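Local coordinates for protein cystathionine gamma-synthase (Xanthomonas oryzae pv. oryzae KACC 10331, PDB 6LGO) that probably joins an activated homoserine to cysteine to form cystathionine, using pyridoxal 5'-phosphate as cofactor, at residues A[91-96]-A[235-240]; A[159-164]-A[285-290]. The protein carries 1 engineered substitution. All coordinates share one frame; numbering follows the deposited sequence.

Interaction 1 of 2, residues A[91-96]-A[235-240]; sequences INLVLN and WWANAL. With EBO ((2~{S})-2-azanyl-4-[(3~{S})-3-[(~{E})-[2-methyl-3-oxidanyl-5-(phosphonomethyl)pyridin-4-yl]methylideneamino]-4-oxidanyl-4-oxidanylidene-butyl]sulfanyl-butanoic acid), chain F.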
loop_
_atom_site.group_PDB
_atom_site.type_symbol
_atom_site.label_atom_id
_atom_site.label_comp_id
_atom_site.label_asym_id
_atom_site.label_seq_id
_atom_site.Cartn_x
_atom_site.Cartn_y
_atom_site.Cartn_z
ATOM N N ILE A 91 -15.294 -12.341 16.490
ATOM C CA ILE A 91 -15.952 -13.226 17.496
ATOM C C ILE A 91 -15.686 -12.611 18.882
ATOM O O ILE A 91 -16.575 -12.477 19.733
ATOM C CB ILE A 91 -15.480 -14.692 17.344
ATOM C CG1 ILE A 91 -15.991 -15.298 16.027
ATOM C CG2 ILE A 91 -15.971 -15.495 18.530
ATOM C CD1 ILE A 91 -15.322 -16.612 15.621
ATOM N N ASN A 92 -14.457 -12.269 19.129
ATOM C CA ASN A 92 -14.064 -11.632 20.403
ATOM C C ASN A 92 -14.957 -10.392 20.648
ATOM O O ASN A 92 -15.442 -10.193 21.761
ATOM C CB ASN A 92 -12.590 -11.317 20.383
ATOM C CG ASN A 92 -12.138 -10.829 21.740
ATOM O OD1 ASN A 92 -12.440 -11.403 22.785
ATOM N ND2 ASN A 92 -11.377 -9.801 21.724
ATOM N N LEU A 93 -15.145 -9.552 19.659
ATOM C CA LEU A 93 -15.932 -8.323 19.822
ATOM C C LEU A 93 -17.334 -8.738 20.269
ATOM O O LEU A 93 -17.813 -8.188 21.188
ATOM C CB LEU A 93 -15.942 -7.520 18.511
ATOM C CG LEU A 93 -16.979 -6.395 18.480
ATOM C CD1 LEU A 93 -16.644 -5.341 19.555
ATOM C CD2 LEU A 93 -17.110 -5.786 17.095
ATOM N N VAL A 94 -17.961 -9.720 19.633
ATOM C CA VAL A 94 -19.327 -10.125 20.019
ATOM C C VAL A 94 -19.348 -10.662 21.459
ATOM O O VAL A 94 -20.242 -10.242 22.179
ATOM C CB VAL A 94 -19.877 -11.113 19.005
ATOM C CG1 VAL A 94 -21.185 -11.733 19.484
ATOM C CG2 VAL A 94 -20.076 -10.379 17.675
ATOM N N LEU A 95 -18.396 -11.484 21.877
ATOM C CA LEU A 95 -18.411 -12.074 23.246
ATOM C C LEU A 95 -18.282 -10.974 24.314
ATOM O O LEU A 95 -19.023 -11.018 25.279
ATOM C CB LEU A 95 -17.285 -13.097 23.418
ATOM C CG LEU A 95 -17.272 -14.254 22.426
ATOM C CD1 LEU A 95 -16.137 -15.209 22.751
ATOM C CD2 LEU A 95 -18.566 -14.991 22.363
ATOM N N ASN A 96 -17.427 -9.983 24.112
ATOM C CA ASN A 96 -17.258 -8.835 25.017
ATOM C C ASN A 96 -18.475 -7.923 24.901
ATOM O O ASN A 96 -18.831 -7.362 25.872
ATOM C CB ASN A 96 -16.028 -8.020 24.648
ATOM C CG ASN A 96 -14.773 -8.619 25.240
ATOM O OD1 ASN A 96 -14.425 -8.231 26.355
ATOM N ND2 ASN A 96 -14.107 -9.520 24.506
ATOM N N TRP A 235 -18.968 0.844 20.031
ATOM C CA TRP A 235 -18.431 1.299 21.331
ATOM C C TRP A 235 -17.321 0.327 21.807
ATOM O O TRP A 235 -16.199 0.776 22.071
ATOM C CB TRP A 235 -19.607 1.502 22.324
ATOM C CG TRP A 235 -19.168 2.252 23.545
ATOM C CD1 TRP A 235 -19.279 3.598 23.759
ATOM C CD2 TRP A 235 -18.493 1.708 24.695
ATOM N NE1 TRP A 235 -18.688 3.927 24.948
ATOM C CE2 TRP A 235 -18.234 2.784 25.567
ATOM C CE3 TRP A 235 -18.096 0.424 25.079
ATOM C CZ2 TRP A 235 -17.532 2.619 26.779
ATOM C CZ3 TRP A 235 -17.395 0.255 26.255
ATOM C CH2 TRP A 235 -17.181 1.325 27.136
ATOM N N TRP A 236 -17.597 -0.961 21.798
ATOM C CA TRP A 236 -16.714 -1.983 22.372
ATOM C C TRP A 236 -15.506 -2.135 21.464
ATOM O O TRP A 236 -14.411 -2.324 21.967
ATOM C CB TRP A 236 -17.505 -3.303 22.552
ATOM C CG TRP A 236 -18.232 -3.319 23.866
ATOM C CD1 TRP A 236 -19.578 -3.135 24.063
ATOM C CD2 TRP A 236 -17.664 -3.474 25.178
ATOM N NE1 TRP A 236 -19.875 -3.156 25.393
ATOM C CE2 TRP A 236 -18.730 -3.362 26.106
ATOM C CE3 TRP A 236 -16.369 -3.680 25.659
ATOM C CZ2 TRP A 236 -18.552 -3.445 27.490
ATOM C CZ3 TRP A 236 -16.188 -3.772 27.027
ATOM C CH2 TRP A 236 -17.270 -3.689 27.919
ATOM N N ALA A 237 -15.711 -1.993 20.164
ATOM C CA ALA A 237 -14.622 -2.171 19.194
ATOM C C ALA A 237 -13.618 -1.033 19.394
ATOM O O ALA A 237 -12.372 -1.272 19.365
ATOM C CB ALA A 237 -15.167 -2.300 17.772
ATOM N N ASN A 238 -14.136 0.159 19.668
ATOM C CA ASN A 238 -13.314 1.356 19.983
ATOM C C ASN A 238 -12.605 1.170 21.341
ATOM O O ASN A 238 -11.372 1.372 21.442
ATOM C CB ASN A 238 -14.210 2.597 19.926
ATOM C CG ASN A 238 -13.426 3.841 20.269
ATOM O OD1 ASN A 238 -12.404 4.113 19.615
ATOM N ND2 ASN A 238 -13.849 4.497 21.340
ATOM N N ALA A 239 -13.339 0.755 22.362
ATOM C CA ALA A 239 -12.768 0.735 23.724
ATOM C C ALA A 239 -11.736 -0.381 23.847
ATOM O O ALA A 239 -10.735 -0.139 24.520
ATOM C CB ALA A 239 -13.844 0.609 24.769
ATOM N N LEU A 240 -11.984 -1.540 23.235
ATOM C CA LEU A 240 -11.039 -2.703 23.260
ATOM C C LEU A 240 -9.915 -2.535 22.238
ATOM O O LEU A 240 -8.939 -3.285 22.275
ATOM C CB LEU A 240 -11.813 -3.973 22.925
ATOM C CG LEU A 240 -12.844 -4.357 23.961
ATOM C CD1 LEU A 240 -13.730 -5.454 23.429
ATOM C CD2 LEU A 240 -12.191 -4.835 25.221
HETATM O O6 EBO F . -4.349 11.723 21.712
HETATM C C15 EBO F . -4.317 10.870 22.622
HETATM O O5 EBO F . -4.135 11.127 23.875
HETATM C C8 EBO F . -4.496 9.507 22.042
HETATM C C9 EBO F . -5.883 9.232 21.292
HETATM C C10 EBO F . -7.066 10.227 21.544
HETATM S S EBO F . -8.310 9.552 20.635
HETATM C C11 EBO F . -9.606 9.821 21.728
HETATM C C12 EBO F . -10.838 9.939 20.922
HETATM C C13 EBO F . -11.496 8.686 20.437
HETATM C C14 EBO F . -11.717 7.620 21.476
HETATM O O4 EBO F . -10.785 6.893 21.819
HETATM O O3 EBO F . -12.817 7.340 21.934
HETATM N N2 EBO F . -12.719 9.208 19.818
HETATM N N1 EBO F . -3.951 8.502 23.001
HETATM C C7 EBO F . -3.785 7.291 22.752
HETATM C C3 EBO F . -3.136 6.388 23.690
HETATM C C2 EBO F . -2.316 6.955 24.741
HETATM O O7 EBO F . -2.076 8.299 24.885
HETATM C C4 EBO F . -3.280 4.888 23.530
HETATM C C6 EBO F . -3.907 4.004 22.447
HETATM P P EBO F . -4.147 3.996 20.586
HETATM O O2 EBO F . -4.984 5.153 19.976
HETATM O O1 EBO F . -5.264 2.878 20.471
HETATM O O EBO F . -3.359 3.514 19.428
HETATM C C5 EBO F . -2.566 4.247 24.656
HETATM N N EBO F . -1.774 4.758 25.656
HETATM C C1 EBO F . -1.634 6.059 25.724
HETATM C C EBO F . -0.766 6.760 26.688
#
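Leu93 reaches across to the helix of Trp236 and Ala237 chiefly with CD1. CG anti to the backbone N (chi1 167°) carries the fork toward the other helix. The Leu93 and Trp236 side chains meet at a slant, CD1 3.7 Å from Trp236 CB. CD1 is also 3.8 Å from Ala237 CB, which CD2 touches less closely. Asn96 crosses Leu240 at a slant, its CB 3.7 Å from Leu240 CD1. Trp235 CZ3 lies over the centre of one face of the Trp236 indole, and Asn96 O lies 4.0 Å above the opposite face. The axes of the two short helical segments approach to 9.7 Å, with N-to-C directions 108° apart. No hydrogen bond spans the segments. The Asn96 amide turns back: ND2 gives a nearly straight bond (172°) to Asn92 O, 3.1 Å away, from above the carbonyl plane. Asn96 O accepts a hydrogen bond from Lys125 NZ of the second subunit. Asn238 ND2 donates to carboxylate O3 of the bound homolanthionine-pyridoxal adduct, 3.1 Å away, and Ser60 bonds to its OD1. Mostly apolar packing, with a carbonyl oxygen over an indole, thus holds the helices; hydrogen bonds run within 91-96, to the second subunit and to the ligand.

Interaction 2 of 2, residues A[159-164]-A[285-290]; sequences NPLLRI and QVYFPG. With EBO ((2~{S})-2-azanyl-4-[(3~{S})-3-[(~{E})-[2-methyl-3-oxidanyl-5-(phosphonomethyl)pyridin-4-yl]methylideneamino]-4-oxidanyl-4-oxidanylidene-butyl]sulfanyl-butanoic acid), chain E.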
loop_
_atom_site.group_PDB
_atom_site.type_symbol
_atom_site.label_atom_id
_atom_site.label_comp_id
_atom_site.label_asym_id
_atom_site.label_seq_id
_atom_site.Cartn_x
_atom_site.Cartn_y
_atom_site.Cartn_z
ATOM N N ASN A 159 -17.284 -25.905 9.773
ATOM C CA ASN A 159 -15.899 -26.128 9.321
ATOM C C ASN A 159 -15.308 -27.206 10.222
ATOM O O ASN A 159 -15.214 -26.948 11.422
ATOM C CB ASN A 159 -15.147 -24.809 9.482
ATOM C CG ASN A 159 -13.666 -24.869 9.224
ATOM O OD1 ASN A 159 -13.062 -23.842 9.458
ATOM N ND2 ASN A 159 -13.108 -25.942 8.685
ATOM N N PRO A 160 -14.846 -28.376 9.722
ATOM C CA PRO A 160 -14.766 -28.666 8.291
ATOM C C PRO A 160 -15.729 -29.747 7.779
ATOM O O PRO A 160 -15.505 -30.229 6.683
ATOM C CB PRO A 160 -13.325 -29.226 8.269
ATOM C CG PRO A 160 -13.314 -30.143 9.502
ATOM C CD PRO A 160 -14.170 -29.404 10.529
ATOM N N LEU A 161 -16.779 -30.098 8.522
ATOM C CA LEU A 161 -17.623 -31.230 8.053
ATOM C C LEU A 161 -18.852 -30.764 7.307
ATOM O O LEU A 161 -19.479 -31.622 6.723
ATOM C CB LEU A 161 -17.949 -32.178 9.202
ATOM C CG LEU A 161 -16.725 -32.972 9.675
ATOM C CD1 LEU A 161 -16.937 -33.488 11.078
ATOM C CD2 LEU A 161 -16.322 -34.102 8.706
ATOM N N LEU A 162 -19.082 -29.463 7.202
ATOM C CA LEU A 162 -20.191 -28.911 6.377
ATOM C C LEU A 162 -21.545 -29.461 6.927
ATOM O O LEU A 162 -22.492 -29.747 6.183
ATOM C CB LEU A 162 -19.944 -29.307 4.921
ATOM C CG LEU A 162 -18.883 -28.553 4.105
ATOM C CD1 LEU A 162 -19.071 -27.066 4.122
ATOM C CD2 LEU A 162 -17.462 -28.849 4.487
ATOM N N ARG A 163 -21.662 -29.558 8.227
ATOM C CA ARG A 163 -22.947 -29.905 8.915
ATOM C C ARG A 163 -23.784 -28.615 8.730
ATOM O O ARG A 163 -23.230 -27.510 8.662
ATOM C CB ARG A 163 -22.484 -30.505 10.264
ATOM C CG ARG A 163 -23.268 -31.571 10.963
ATOM C CD ARG A 163 -22.667 -32.896 11.552
ATOM N NE ARG A 163 -21.582 -32.475 12.325
ATOM C CZ ARG A 163 -20.523 -33.144 12.736
ATOM N NH1 ARG A 163 -20.373 -34.442 12.606
ATOM N NH2 ARG A 163 -19.572 -32.389 13.266
ATOM N N ILE A 164 -25.086 -28.734 8.473
ATOM C CA ILE A 164 -25.994 -27.599 8.162
ATOM C C ILE A 164 -26.928 -27.392 9.326
ATOM O O ILE A 164 -27.620 -28.365 9.711
ATOM C CB ILE A 164 -26.787 -27.835 6.847
ATOM C CG1 ILE A 164 -25.897 -28.220 5.669
ATOM C CG2 ILE A 164 -27.566 -26.606 6.498
ATOM C CD1 ILE A 164 -25.029 -27.054 5.169
ATOM N N GLN A 285 -15.814 -41.202 1.928
ATOM C CA GLN A 285 -16.936 -40.256 2.219
ATOM C C GLN A 285 -16.541 -38.861 1.689
ATOM O O GLN A 285 -15.358 -38.469 1.778
ATOM C CB GLN A 285 -17.297 -40.347 3.726
ATOM C CG GLN A 285 -18.658 -39.756 4.114
ATOM C CD GLN A 285 -19.866 -40.426 3.490
ATOM O OE1 GLN A 285 -20.285 -41.486 3.949
ATOM N NE2 GLN A 285 -20.402 -39.867 2.402
ATOM N N VAL A 286 -17.476 -38.181 1.039
ATOM C CA VAL A 286 -17.434 -36.735 0.715
ATOM C C VAL A 286 -18.447 -36.029 1.578
ATOM O O VAL A 286 -19.591 -36.474 1.627
ATOM C CB VAL A 286 -17.781 -36.480 -0.751
ATOM C CG1 VAL A 286 -17.484 -35.020 -1.145
ATOM C CG2 VAL A 286 -16.989 -37.467 -1.570
ATOM N N TYR A 287 -18.028 -34.925 2.152
ATOM C CA TYR A 287 -18.881 -33.992 2.898
ATOM C C TYR A 287 -18.957 -32.732 2.036
ATOM O O TYR A 287 -17.986 -31.925 1.920
ATOM C CB TYR A 287 -18.258 -33.712 4.255
ATOM C CG TYR A 287 -17.928 -34.938 5.054
ATOM C CD1 TYR A 287 -18.915 -35.643 5.762
ATOM C CD2 TYR A 287 -16.643 -35.462 5.005
ATOM C CE1 TYR A 287 -18.617 -36.811 6.460
ATOM C CE2 TYR A 287 -16.339 -36.651 5.650
ATOM C CZ TYR A 287 -17.319 -37.326 6.383
ATOM O OH TYR A 287 -16.943 -38.455 7.041
ATOM N N PHE A 288 -20.090 -32.585 1.396
ATOM C CA PHE A 288 -20.398 -31.468 0.490
ATOM C C PHE A 288 -21.899 -31.260 0.445
ATOM O O PHE A 288 -22.612 -32.155 0.034
ATOM C CB PHE A 288 -19.947 -31.781 -0.922
ATOM C CG PHE A 288 -20.167 -30.599 -1.840
ATOM C CD1 PHE A 288 -19.660 -29.361 -1.492
ATOM C CD2 PHE A 288 -20.918 -30.702 -2.998
ATOM C CE1 PHE A 288 -19.856 -28.234 -2.290
ATOM C CE2 PHE A 288 -21.084 -29.587 -3.816
ATOM C CZ PHE A 288 -20.532 -28.367 -3.486
ATOM N N PRO A 289 -22.434 -30.097 0.796
ATOM C CA PRO A 289 -23.883 -29.974 0.921
ATOM C C PRO A 289 -24.655 -30.082 -0.400
ATOM O O PRO A 289 -25.856 -30.277 -0.346
ATOM C CB PRO A 289 -24.050 -28.601 1.541
ATOM C CG PRO A 289 -22.748 -28.395 2.269
ATOM C CD PRO A 289 -21.712 -28.913 1.278
ATOM N N GLY A 290 -23.963 -29.949 -1.523
ATOM C CA GLY A 290 -24.531 -30.115 -2.880
ATOM C C GLY A 290 -24.898 -31.557 -3.230
ATOM O O GLY A 290 -25.706 -31.737 -4.084
HETATM O O6 EBO E . -10.223 -22.921 8.786
HETATM C C15 EBO E . -9.329 -22.091 8.394
HETATM O O5 EBO E . -8.501 -22.307 7.502
HETATM C C8 EBO E . -9.126 -20.745 8.973
HETATM C C9 EBO E . -7.706 -20.450 9.621
HETATM C C10 EBO E . -6.911 -21.696 10.151
HETATM S S EBO E . -5.491 -20.979 10.774
HETATM C C11 EBO E . -5.230 -22.159 12.007
HETATM C C12 EBO E . -3.815 -22.067 12.451
HETATM C C13 EBO E . -3.362 -20.920 13.312
HETATM C C14 EBO E . -4.131 -20.720 14.577
HETATM O O4 EBO E . -5.204 -20.131 14.539
HETATM O O3 EBO E . -3.722 -21.046 15.681
HETATM N N2 EBO E . -1.973 -21.319 13.504
HETATM N N1 EBO E . -10.396 -20.373 9.668
HETATM C C7 EBO E . -10.660 -19.249 10.149
HETATM C C3 EBO E . -11.977 -18.871 10.654
HETATM C C2 EBO E . -13.106 -19.664 10.297
HETATM O O7 EBO E . -13.013 -20.812 9.538
HETATM C C4 EBO E . -12.141 -17.623 11.458
HETATM C C6 EBO E . -11.152 -16.489 11.820
HETATM P P EBO E . -9.772 -15.449 11.047
HETATM O O2 EBO E . -9.701 -14.293 10.111
HETATM O O1 EBO E . -9.179 -14.685 12.302
HETATM O O EBO E . -8.496 -16.282 10.671
HETATM C C5 EBO E . -13.545 -17.546 11.901
HETATM N N EBO E . -14.650 -18.277 11.593
HETATM C C1 EBO E . -14.428 -19.334 10.825
HETATM C C EBO E . -15.475 -20.245 10.323
#
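The Tyr287 ring carries Leu161 CD2 over the centre of one face. This is a CH-pi contact: the methyl is 3.8 Å from the ring centroid and only 6° off the normal. The two side chains run side by side and point the same way. Tyr287 CG stands anti to its carbonyl carbon (chi1 -53°), which lays the ring alongside Leu161. At the root of the ring, Leu161 O comes within 3.5 Å of Tyr287 CB. The phenol end is held from elsewhere, by a hydrogen bond between OH and Glu314. The other half of the contact is packed on Pro289. Leu162 crosses the proline at about a right angle, with CB 4.0 Å from Pro289 CG. Its CG and CD2 also lie beside Tyr287 O, CD2 at 4.0 Å. Ile164 comes in at a slant and sets CD1 3.9 Å from Pro289 CG. No hydrogen bond links the segments. Segment 159-164 is a loop with a cis peptide before Pro160, and Asn159 at its start lies beside the cofactor adduct. The loop follows strand 151-155 and precedes helix 167-176. Its partner, 285-287, ends strand 283-287, an outermost strand of the five-stranded sheet in this chain, paired with strand 310-315. Helix 297-303 touches Ile164 and Pro289, while helix 259-277 packs against Val286 and Phe288.

From the N terminus, segment 91-96 comes first, on helix 87-98. Segment 159-164 follows, after strand 151-155 of the seven-stranded sheet. Interaction 1 closes its loop when helix 227-240 returns to 91-96, with 138 residues between. Interaction 2 closes later, when 285-290 meets 159-164 across 120 residues. The segments alternate, so the two loops cross. Interaction 1 ties two helices together near the second subunit. Interaction 2 ties a loop of the large sheet to the edge strand of the five-stranded sheet. Their centres are about 31 Å apart, on opposite sides of the chain's centre, and they do not touch. One residue of each pair of segments, Asn238 and Asn159, lies beside a different copy of the bound adduct.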